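Local coordinates for protein OXA-46 oxacillinase (Pseudomonas aeruginosa, PDB 3IF6) that probably hydrolyses beta-lactam antibiotics such as penicillins to substituted beta-amino acids, as a class D serine beta-lactamase, at residues V25-W31 / L56-Q61; S72-I76 / A209-W213; D90-R96 / N108-L113. All blocks are in the same frame, centred on the assembly; numbering follows the deposited sequence.

Contact 1 of 3, residues V25-W31 / L56-Q61; sequences VVIRSDW and LSVFDQ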
loop_
_atom_site.group_PDB
_atom_site.type_symbol
_atom_site.label_atom_id
_atom_site.label_comp_id
_atom_site.label_asym_id
_atom_site.label_seq_id
_atom_site.Cartn_x
_atom_site.Cartn_y
_atom_site.Cartn_z
ATOM N N VAL B 25 20.040 -0.368 22.492
ATOM C CA VAL B 25 20.457 0.715 21.541
ATOM C C VAL B 25 21.886 0.566 20.958
ATOM O O VAL B 25 22.854 0.575 21.669
ATOM C CB VAL B 25 20.265 2.169 22.167
ATOM C CG1 VAL B 25 20.439 3.263 21.095
ATOM C CG2 VAL B 25 18.896 2.306 22.875
ATOM N N VAL B 26 22.009 0.460 19.643
ATOM C CA VAL B 26 23.321 0.345 19.021
ATOM C C VAL B 26 23.724 1.711 18.460
ATOM O O VAL B 26 23.291 2.102 17.353
ATOM C CB VAL B 26 23.363 -0.714 17.881
ATOM C CG1 VAL B 26 24.775 -0.903 17.382
ATOM C CG2 VAL B 26 22.739 -2.058 18.326
ATOM N N ILE B 27 24.544 2.441 19.222
ATOM C CA ILE B 27 25.147 3.645 18.691
ATOM C C ILE B 27 26.153 3.298 17.596
ATOM O O ILE B 27 27.087 2.551 17.802
ATOM C CB ILE B 27 25.674 4.622 19.782
ATOM C CG1 ILE B 27 26.914 5.363 19.288
ATOM C CG2 ILE B 27 25.894 3.923 21.110
ATOM C CD1 ILE B 27 28.237 4.763 19.781
ATOM N N ARG B 28 25.913 3.819 16.406
ATOM C CA ARG B 28 26.668 3.408 15.249
ATOM C C ARG B 28 27.461 4.609 14.692
ATOM O O ARG B 28 27.218 5.101 13.572
ATOM C CB ARG B 28 25.711 2.774 14.234
ATOM C CG ARG B 28 26.308 1.759 13.302
ATOM C CD ARG B 28 26.465 0.390 13.940
ATOM N NE ARG B 28 25.874 -0.633 13.080
ATOM C CZ ARG B 28 26.428 -1.143 11.982
ATOM N NH1 ARG B 28 27.629 -0.738 11.569
ATOM N NH2 ARG B 28 25.772 -2.077 11.286
ATOM N N SER B 29 28.402 5.068 15.522
ATOM C CA SER B 29 29.488 6.004 15.176
ATOM C C SER B 29 30.173 5.795 13.798
ATOM O O SER B 29 30.791 6.733 13.266
ATOM C CB SER B 29 30.577 5.955 16.273
ATOM O OG SER B 29 30.057 5.906 17.601
ATOM N N ASP B 30 30.093 4.579 13.243
ATOM C CA ASP B 30 30.617 4.285 11.909
ATOM C C ASP B 30 29.551 4.448 10.822
ATOM O O ASP B 30 29.731 3.997 9.680
ATOM C CB ASP B 30 31.096 2.845 11.860
ATOM C CG ASP B 30 29.977 1.866 12.116
ATOM O OD1 ASP B 30 29.219 2.122 13.078
ATOM O OD2 ASP B 30 29.847 0.864 11.367
ATOM N N TRP B 31 28.407 5.013 11.180
ATOM C CA TRP B 31 27.472 5.447 10.152
ATOM C C TRP B 31 27.847 6.884 9.775
ATOM O O TRP B 31 27.485 7.376 8.699
ATOM C CB TRP B 31 26.000 5.265 10.577
ATOM C CG TRP B 31 25.484 3.814 10.430
ATOM C CD1 TRP B 31 26.117 2.761 9.791
ATOM C CD2 TRP B 31 24.226 3.288 10.904
ATOM N NE1 TRP B 31 25.337 1.627 9.856
ATOM C CE2 TRP B 31 24.173 1.920 10.528
ATOM C CE3 TRP B 31 23.139 3.840 11.604
ATOM C CZ2 TRP B 31 23.074 1.095 10.840
ATOM C CZ3 TRP B 31 22.059 3.023 11.916
ATOM C CH2 TRP B 31 22.034 1.662 11.536
ATOM N N LEU B 56 17.809 -1.370 17.923
ATOM C CA LEU B 56 17.512 0.040 17.732
ATOM C C LEU B 56 18.777 0.858 17.484
ATOM O O LEU B 56 19.256 1.516 18.405
ATOM C CB LEU B 56 16.819 0.577 18.979
ATOM C CG LEU B 56 15.876 1.762 18.854
ATOM C CD1 LEU B 56 16.118 2.745 19.962
ATOM C CD2 LEU B 56 16.038 2.426 17.510
ATOM N N SER B 57 19.302 0.838 16.254
ATOM C CA SER B 57 20.520 1.598 15.904
ATOM C C SER B 57 20.354 3.126 15.682
ATOM O O SER B 57 19.277 3.631 15.299
ATOM C CB SER B 57 21.251 0.972 14.723
ATOM O OG SER B 57 21.402 -0.421 14.891
ATOM N N VAL B 58 21.441 3.846 15.919
ATOM C CA VAL B 58 21.493 5.299 15.871
ATOM C C VAL B 58 22.804 5.854 15.378
ATOM O O VAL B 58 23.735 5.154 15.100
ATOM C CB VAL B 58 21.292 5.899 17.212
ATOM C CG1 VAL B 58 21.133 7.343 17.093
ATOM C CG2 VAL B 58 20.126 5.337 17.835
ATOM N N PHE B 59 22.794 7.141 15.144
ATOM C CA PHE B 59 23.972 7.920 14.879
ATOM C C PHE B 59 23.687 9.240 15.542
ATOM O O PHE B 59 22.583 9.726 15.472
ATOM C CB PHE B 59 24.161 8.077 13.402
ATOM C CG PHE B 59 25.195 9.033 13.047
ATOM C CD1 PHE B 59 26.334 9.113 13.761
ATOM C CD2 PHE B 59 25.025 9.875 11.995
ATOM C CE1 PHE B 59 27.283 10.020 13.420
ATOM C CE2 PHE B 59 25.963 10.769 11.657
ATOM C CZ PHE B 59 27.090 10.851 12.358
ATOM N N ASP B 60 24.667 9.859 16.145
ATOM C CA ASP B 60 24.399 11.105 16.795
ATOM C C ASP B 60 23.270 11.068 17.792
ATOM O O ASP B 60 22.369 11.856 17.755
ATOM C CB ASP B 60 24.188 12.198 15.790
ATOM C CG ASP B 60 24.703 13.490 16.256
ATOM O OD1 ASP B 60 24.560 13.762 17.435
ATOM O OD2 ASP B 60 25.232 14.234 15.442
ATOM N N GLN B 61 23.339 10.137 18.703
ATOM C CA GLN B 61 22.327 10.013 19.726
ATOM C C GLN B 61 21.775 11.350 20.195
ATOM O O GLN B 61 20.593 11.452 20.560
ATOM C CB GLN B 61 22.897 9.233 20.916
ATOM C CG GLN B 61 21.866 8.962 22.026
ATOM C CD GLN B 61 20.604 8.244 21.525
ATOM O OE1 GLN B 61 20.685 7.164 20.945
ATOM N NE2 GLN B 61 19.444 8.843 21.766
#
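The backbone oxygen of V26 is gripped twice by the neighbouring strand: V58 N donates to V26 O at 2.9 Å (N-H...O 150°), and the CA-H of S57 approaches V26 O with a carbon-oxygen distance of 3.2 Å. R28 N then reaches V58 O at 2.9 Å, while the longer V26 N to L56 O bond of 3.2 Å closes the other end. Donors alternating between segments running the same way define a parallel pairing, clearest at I27 with V58. Of the side chains, W31 gives up most surface. Its six-membered ring comes obliquely to the S57 methylene, with W31 CH2 3.4 Å from S57 CB, and W31 also packs on I44 and I46 of strand 42-48. R28 CG lies over a face of the same indole, toward the rim. V25 has CG1 anti to its N (chi1 -169°), which puts V25 CG1 against L56 O at 3.4 Å and near V58 CG2, and leaves V25 CG2 beside L56 CD1 at 4.0 Å. Three main-chain bonds thus fix the parallel pairing, implying that 25-31 is added to the edge of the mixed sheet chiefly through its backbone, with V25 and W31 packing beside those bonds.

Contact 2 of 3, residues S72-I76 / A209-W213; sequences STFKI and AKTGW. With TLA (L(+)-tartaric acid), chain G; EDO (1,2-ethanediol), chain J.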
loop_
_atom_site.group_PDB
_atom_site.type_symbol
_atom_site.label_atom_id
_atom_site.label_comp_id
_atom_site.label_asym_id
_atom_site.label_seq_id
_atom_site.Cartn_x
_atom_site.Cartn_y
_atom_site.Cartn_z
ATOM N N SER B 72 6.403 18.342 6.294
ATOM C CA SER B 72 5.487 17.462 5.601
ATOM C C SER B 72 5.412 16.067 6.145
ATOM O O SER B 72 4.585 15.335 5.741
ATOM C CB SER B 72 5.651 17.507 4.094
ATOM O OG SER B 72 5.070 18.674 3.563
ATOM N N THR B 73 6.301 15.701 7.046
ATOM C CA THR B 73 6.166 14.420 7.780
ATOM C C THR B 73 4.933 14.420 8.714
ATOM O O THR B 73 4.474 13.366 9.143
ATOM C CB THR B 73 7.491 13.961 8.539
ATOM O OG1 THR B 73 7.737 14.771 9.693
ATOM C CG2 THR B 73 8.701 13.970 7.632
ATOM N N PHE B 74 4.401 15.603 9.018
ATOM C CA PHE B 74 3.181 15.772 9.831
ATOM C C PHE B 74 1.890 15.452 9.046
ATOM O O PHE B 74 0.791 15.471 9.621
ATOM C CB PHE B 74 3.102 17.195 10.408
ATOM C CG PHE B 74 2.009 17.375 11.459
ATOM C CD1 PHE B 74 2.177 16.882 12.753
ATOM C CD2 PHE B 74 0.818 18.028 11.150
ATOM C CE1 PHE B 74 1.164 17.020 13.722
ATOM C CE2 PHE B 74 -0.208 18.170 12.105
ATOM C CZ PHE B 74 -0.036 17.668 13.387
ATOM N N LYS B 75 2.022 15.167 7.740
ATOM C CA LYS B 75 0.871 14.770 6.885
ATOM C C LYS B 75 0.367 13.410 7.329
ATOM O O LYS B 75 -0.828 13.120 7.227
ATOM C CB LYS B 75 1.229 14.742 5.397
ATOM C CG LYS B 75 1.346 16.114 4.723
ATOM C CD LYS B 75 1.792 15.932 3.268
ATOM C CE LYS B 75 1.622 17.195 2.451
ATOM N NZ LYS B 75 2.104 16.978 1.059
ATOM N N ILE B 76 1.264 12.588 7.868
ATOM C CA ILE B 76 0.836 11.302 8.502
ATOM C C ILE B 76 -0.164 11.473 9.687
ATOM O O ILE B 76 -1.332 11.085 9.568
ATOM C CB ILE B 76 2.052 10.428 8.871
ATOM C CG1 ILE B 76 2.928 10.259 7.620
ATOM C CG2 ILE B 76 1.597 9.092 9.435
ATOM C CD1 ILE B 76 4.321 9.751 7.872
ATOM N N ALA B 209 6.809 5.710 3.385
ATOM C CA ALA B 209 7.663 6.814 3.788
ATOM C C ALA B 209 7.095 8.170 3.361
ATOM O O ALA B 209 6.221 8.221 2.499
ATOM C CB ALA B 209 9.079 6.636 3.216
ATOM N N LYS B 210 7.601 9.242 4.003
ATOM C CA LYS B 210 7.294 10.634 3.732
ATOM C C LYS B 210 8.574 11.486 3.904
ATOM O O LYS B 210 9.289 11.367 4.913
ATOM C CB LYS B 210 6.219 11.109 4.689
ATOM C CG LYS B 210 5.614 12.470 4.360
ATOM C CD LYS B 210 4.879 12.429 3.036
ATOM C CE LYS B 210 4.811 13.797 2.450
ATOM N NZ LYS B 210 5.781 13.969 1.381
ATOM N N THR B 211 8.887 12.303 2.893
ATOM C CA THR B 211 10.027 13.190 2.936
ATOM C C THR B 211 9.579 14.461 3.647
ATOM O O THR B 211 8.379 14.754 3.724
ATOM C CB THR B 211 10.613 13.487 1.510
ATOM O OG1 THR B 211 9.584 13.988 0.654
ATOM C CG2 THR B 211 11.209 12.241 0.866
ATOM N N GLY B 212 10.529 15.195 4.208
ATOM C CA GLY B 212 10.214 16.450 4.919
ATOM C C GLY B 212 11.244 17.501 4.555
ATOM O O GLY B 212 12.387 17.163 4.299
ATOM N N TRP B 213 10.846 18.767 4.484
ATOM C CA TRP B 213 11.822 19.849 4.238
ATOM C C TRP B 213 11.297 21.146 4.832
ATOM O O TRP B 213 10.288 21.708 4.348
ATOM C CB TRP B 213 12.190 20.041 2.751
ATOM C CG TRP B 213 13.277 21.101 2.563
ATOM C CD1 TRP B 213 14.426 21.216 3.292
ATOM C CD2 TRP B 213 13.321 22.180 1.581
ATOM N NE1 TRP B 213 15.174 22.268 2.836
ATOM C CE2 TRP B 213 14.515 22.904 1.818
ATOM C CE3 TRP B 213 12.453 22.618 0.560
ATOM C CZ2 TRP B 213 14.886 24.042 1.060
ATOM C CZ3 TRP B 213 12.825 23.754 -0.212
ATOM C CH2 TRP B 213 14.039 24.440 0.049
HETATM O O1 TLA G . 9.868 16.797 0.908
HETATM O O11 TLA G . 9.780 18.584 -0.407
HETATM C C1 TLA G . 9.277 17.796 0.434
HETATM C C2 TLA G . 7.912 18.070 0.946
HETATM O O2 TLA G . 7.821 17.342 2.174
HETATM C C3 TLA G . 6.834 17.622 -0.042
HETATM O O3 TLA G . 7.063 16.252 -0.411
HETATM C C4 TLA G . 5.452 17.711 0.576
HETATM O O4 TLA G . 5.063 18.833 0.999
HETATM O O41 TLA G . 4.755 16.653 0.658
HETATM C C1 EDO J . 3.728 9.554 -0.705
HETATM O O1 EDO J . 2.528 8.952 -0.240
HETATM C C2 EDO J . 4.629 9.737 0.485
HETATM O O2 EDO J . 5.953 9.739 -0.065
HETATM O O HOH W 1 8.010 19.544 4.055
#
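K210 packs its aliphatic chain against S72, K75 and I76 by van der Waals contact. Its CG, anti to the backbone N (chi1 -169°), sits 3.3 Å from S72 O. K210 CE crosses K75 CD at 3.8 Å, and I76 CD1 runs past K210 CB in the opposite direction. T73 turns its methyl to the strand, CG2 lying 4.0 Å from G212 CA, while its hydroxyl bonds to P70 and Q171. No direct hydrogen bond links the segments; polar bridging is done by water and a tartrate probably from the crystallisation liquor. One water accepts from both S72 N and W213 N and also bonds tartrate O2. One tartrate carboxylate takes S72 OG on O4 at 2.6 Å, and its other oxygen, O41, receives K75 NZ at 2.7 Å and K210 NZ at 3.0 Å; K75 NZ also bonds A116 O. The second carboxylate receives T211 OG1 on O1 at 2.8 Å, and R249 also binds the ligand. S72 is the predicted acyl-ester serine, and S72-T-F-K75 with K210-T-G212 matches the SxxK and KTG motifs of serine beta-lactamases. Two lysines converging on one carboxylate oxygen suggest a pocket suited to anions, consistent with inhibition by polycarboxylates.

Contact 3 of 3, residues D90-R96 / N108-L113; sequences DEFQVFR and NQDQDL. With EDO (1,2-ethanediol), chain K.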
loop_
_atom_site.group_PDB
_atom_site.type_symbol
_atom_site.label_atom_id
_atom_site.label_comp_id
_atom_site.label_asym_id
_atom_site.label_seq_id
_atom_site.Cartn_x
_atom_site.Cartn_y
_atom_site.Cartn_z
ATOM N N ASP B 90 -12.991 10.218 2.857
ATOM C CA ASP B 90 -12.235 9.044 2.480
ATOM C C ASP B 90 -11.281 9.429 1.356
ATOM O O ASP B 90 -11.124 10.615 1.049
ATOM C CB ASP B 90 -13.159 7.878 2.060
ATOM C CG ASP B 90 -14.149 8.254 0.925
ATOM O OD1 ASP B 90 -15.228 7.639 0.887
ATOM O OD2 ASP B 90 -13.871 9.137 0.079
ATOM N N GLU B 91 -10.691 8.416 0.724
ATOM C CA GLU B 91 -9.671 8.610 -0.282
ATOM C C GLU B 91 -10.230 9.103 -1.612
ATOM O O GLU B 91 -9.454 9.454 -2.524
ATOM C CB GLU B 91 -8.902 7.305 -0.498
ATOM C CG GLU B 91 -9.661 6.218 -1.189
ATOM C CD GLU B 91 -10.279 5.243 -0.226
ATOM O OE1 GLU B 91 -10.006 4.043 -0.418
ATOM O OE2 GLU B 91 -10.983 5.674 0.734
ATOM N N PHE B 92 -11.564 9.096 -1.734
ATOM C CA PHE B 92 -12.192 9.537 -2.971
ATOM C C PHE B 92 -12.709 10.965 -2.906
ATOM O O PHE B 92 -13.023 11.533 -3.945
ATOM C CB PHE B 92 -13.333 8.588 -3.408
ATOM C CG PHE B 92 -12.879 7.184 -3.684
ATOM C CD1 PHE B 92 -12.035 6.908 -4.753
ATOM C CD2 PHE B 92 -13.309 6.138 -2.883
ATOM C CE1 PHE B 92 -11.609 5.597 -5.021
ATOM C CE2 PHE B 92 -12.892 4.809 -3.146
ATOM C CZ PHE B 92 -12.054 4.545 -4.220
ATOM N N GLN B 93 -12.816 11.555 -1.717
ATOM C CA GLN B 93 -13.283 12.947 -1.658
ATOM C C GLN B 93 -12.346 13.816 -2.498
ATOM O O GLN B 93 -11.144 13.618 -2.450
ATOM C CB GLN B 93 -13.375 13.451 -0.219
ATOM C CG GLN B 93 -14.001 14.833 -0.123
ATOM C CD GLN B 93 -14.287 15.234 1.290
ATOM O OE1 GLN B 93 -14.164 14.431 2.180
ATOM N NE2 GLN B 93 -14.618 16.496 1.508
ATOM N N VAL B 94 -12.912 14.733 -3.279
ATOM C CA VAL B 94 -12.182 15.581 -4.208
ATOM C C VAL B 94 -12.065 16.994 -3.645
ATOM O O VAL B 94 -13.068 17.604 -3.228
ATOM C CB VAL B 94 -12.876 15.666 -5.611
ATOM C CG1 VAL B 94 -12.346 16.817 -6.414
ATOM C CG2 VAL B 94 -12.647 14.410 -6.409
ATOM N N PHE B 95 -10.834 17.508 -3.661
ATOM C CA PHE B 95 -10.536 18.893 -3.315
ATOM C C PHE B 95 -10.042 19.653 -4.523
ATOM O O PHE B 95 -9.113 19.215 -5.191
ATOM C CB PHE B 95 -9.507 18.915 -2.204
ATOM C CG PHE B 95 -9.976 18.242 -0.981
ATOM C CD1 PHE B 95 -9.727 16.906 -0.790
ATOM C CD2 PHE B 95 -10.744 18.952 -0.026
ATOM C CE1 PHE B 95 -10.189 16.241 0.343
ATOM C CE2 PHE B 95 -11.203 18.309 1.122
ATOM C CZ PHE B 95 -10.918 16.935 1.306
ATOM N N ARG B 96 -10.696 20.774 -4.829
ATOM C CA ARG B 96 -10.451 21.501 -6.073
ATOM C C ARG B 96 -10.293 22.971 -5.728
ATOM O O ARG B 96 -11.216 23.595 -5.194
ATOM C CB ARG B 96 -11.592 21.268 -7.091
ATOM C CG ARG B 96 -11.443 21.973 -8.468
ATOM C CD ARG B 96 -10.094 21.710 -9.128
ATOM N NE ARG B 96 -9.999 22.292 -10.468
ATOM C CZ ARG B 96 -10.162 21.617 -11.610
ATOM N NH1 ARG B 96 -10.426 20.311 -11.588
ATOM N NH2 ARG B 96 -10.046 22.246 -12.775
ATOM N N ASN B 108 -4.959 23.427 -11.291
ATOM C CA ASN B 108 -6.002 23.083 -12.232
ATOM C C ASN B 108 -6.312 21.585 -12.243
ATOM O O ASN B 108 -6.867 21.076 -13.204
ATOM C CB ASN B 108 -5.638 23.571 -13.650
ATOM C CG ASN B 108 -4.406 22.844 -14.257
ATOM O OD1 ASN B 108 -4.278 22.762 -15.485
ATOM N ND2 ASN B 108 -3.493 22.348 -13.410
ATOM N N GLN B 109 -5.950 20.881 -11.178
ATOM C CA GLN B 109 -6.236 19.459 -11.067
ATOM C C GLN B 109 -6.934 19.156 -9.752
ATOM O O GLN B 109 -6.698 19.821 -8.735
ATOM C CB GLN B 109 -4.954 18.648 -11.171
ATOM C CG GLN B 109 -4.314 18.635 -12.565
ATOM C CD GLN B 109 -2.798 18.798 -12.521
ATOM O OE1 GLN B 109 -2.253 19.743 -13.094
ATOM N NE2 GLN B 109 -2.114 17.882 -11.835
ATOM N N ASP B 110 -7.833 18.177 -9.828
ATOM C CA ASP B 110 -8.518 17.546 -8.718
ATOM C C ASP B 110 -7.476 16.961 -7.768
ATOM O O ASP B 110 -6.535 16.297 -8.200
ATOM C CB ASP B 110 -9.429 16.396 -9.242
ATOM C CG ASP B 110 -10.779 16.886 -9.897
ATOM O OD1 ASP B 110 -11.340 17.981 -9.571
ATOM O OD2 ASP B 110 -11.302 16.108 -10.742
ATOM N N GLN B 111 -7.646 17.222 -6.478
ATOM C CA GLN B 111 -6.774 16.672 -5.458
ATOM C C GLN B 111 -7.598 15.714 -4.642
ATOM O O GLN B 111 -8.814 15.853 -4.506
ATOM C CB GLN B 111 -6.150 17.763 -4.557
ATOM C CG GLN B 111 -5.279 18.844 -5.285
ATOM C CD GLN B 111 -4.128 18.283 -6.094
ATOM O OE1 GLN B 111 -3.443 17.373 -5.642
ATOM N NE2 GLN B 111 -3.904 18.824 -7.313
ATOM N N ASP B 112 -6.935 14.698 -4.133
ATOM C CA ASP B 112 -7.561 13.804 -3.187
ATOM C C ASP B 112 -6.449 13.532 -2.197
ATOM O O ASP B 112 -5.332 14.041 -2.381
ATOM C CB ASP B 112 -8.050 12.520 -3.880
ATOM C CG ASP B 112 -6.933 11.770 -4.625
ATOM O OD1 ASP B 112 -5.737 12.073 -4.467
ATOM O OD2 ASP B 112 -7.253 10.832 -5.357
ATOM N N LEU B 113 -6.758 12.739 -1.183
ATOM C CA LEU B 113 -5.821 12.340 -0.137
ATOM C C LEU B 113 -4.476 11.836 -0.629
ATOM O O LEU B 113 -3.455 12.118 -0.006
ATOM C CB LEU B 113 -6.479 11.288 0.768
ATOM C CG LEU B 113 -6.874 11.686 2.184
ATOM C CD1 LEU B 113 -6.983 13.191 2.380
ATOM C CD2 LEU B 113 -8.120 10.976 2.606
HETATM C C1 EDO K . -9.673 12.465 -8.087
HETATM O O1 EDO K . -10.045 12.394 -6.698
HETATM C C2 EDO K . -8.249 12.977 -8.208
HETATM O O2 EDO K . -7.740 12.619 -9.490
HETATM O O HOH W 2 -9.476 12.094 -1.109
#
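R96 and D110 cross with their flat groups steeply inclined, guanidinium and carboxylate planes 65° apart. R96 NH1 meets D110 OD1 at 3.2 Å in a salt bridge that is nearly in the guanidinium plane but comes from above the carboxylate plane. One face of the same guanidinium lies over the backbone of N108 and Q109; the N108 carbonyl oxygen is offset toward its rim, without forming a hydrogen bond. V94, two residues before R96, also crosses D110, CG1 3.5 Å from D110 OD1. F95 turns its ring edge to 108-113, with Q111 O and D112 CA near the ring plane. V88, W123 and V124 also pack against this side chain. L113 points toward 90-96 and sets CD2 3.4 Å from D90 O. Between the two segments, F95 N to Q111 O is short and almost straight (2.7 Å, 175°), and Q111 N returns to F95 O at 2.8 Å. At the D90 end, a water accepts from L113 N and donates to D90 O and Q93 O. D90 OD2 receives F92 N in an Asx turn, D112 N-caps helix 113-118 through S115 N, and E91 makes a salt bridge to a basic side chain of another protein chain. The two reciprocal bonds are those of a single antiparallel, hydrogen-bonded beta bridge, pinching the base of the excursion between R96 and D110 within the helix-free connection from 75-84 to 113-118.

Overall arrangement
Contacts 1 and 2 both reach the mixed seven-stranded sheet: contact 1 pairs its outermost strand 26-27 with strand 55-58, whereas contact 2 sets strand 206-213, second from the other edge, against the start of helix 75-84. Their centres are 23 Å apart. Contact 3 lies in the loop region beyond that helix, with its centre 19 Å from that of contact 2 and 41 Å from that of contact 1, on the opposite side of the chain's centre. Along the sequence contact 1 closes first, and contact 3 is nested within the loop closed by contact 2. The predicted catalytic serine thus lies near the centre of the chain, where sheet and helical region meet, with the other two contacts toward the periphery.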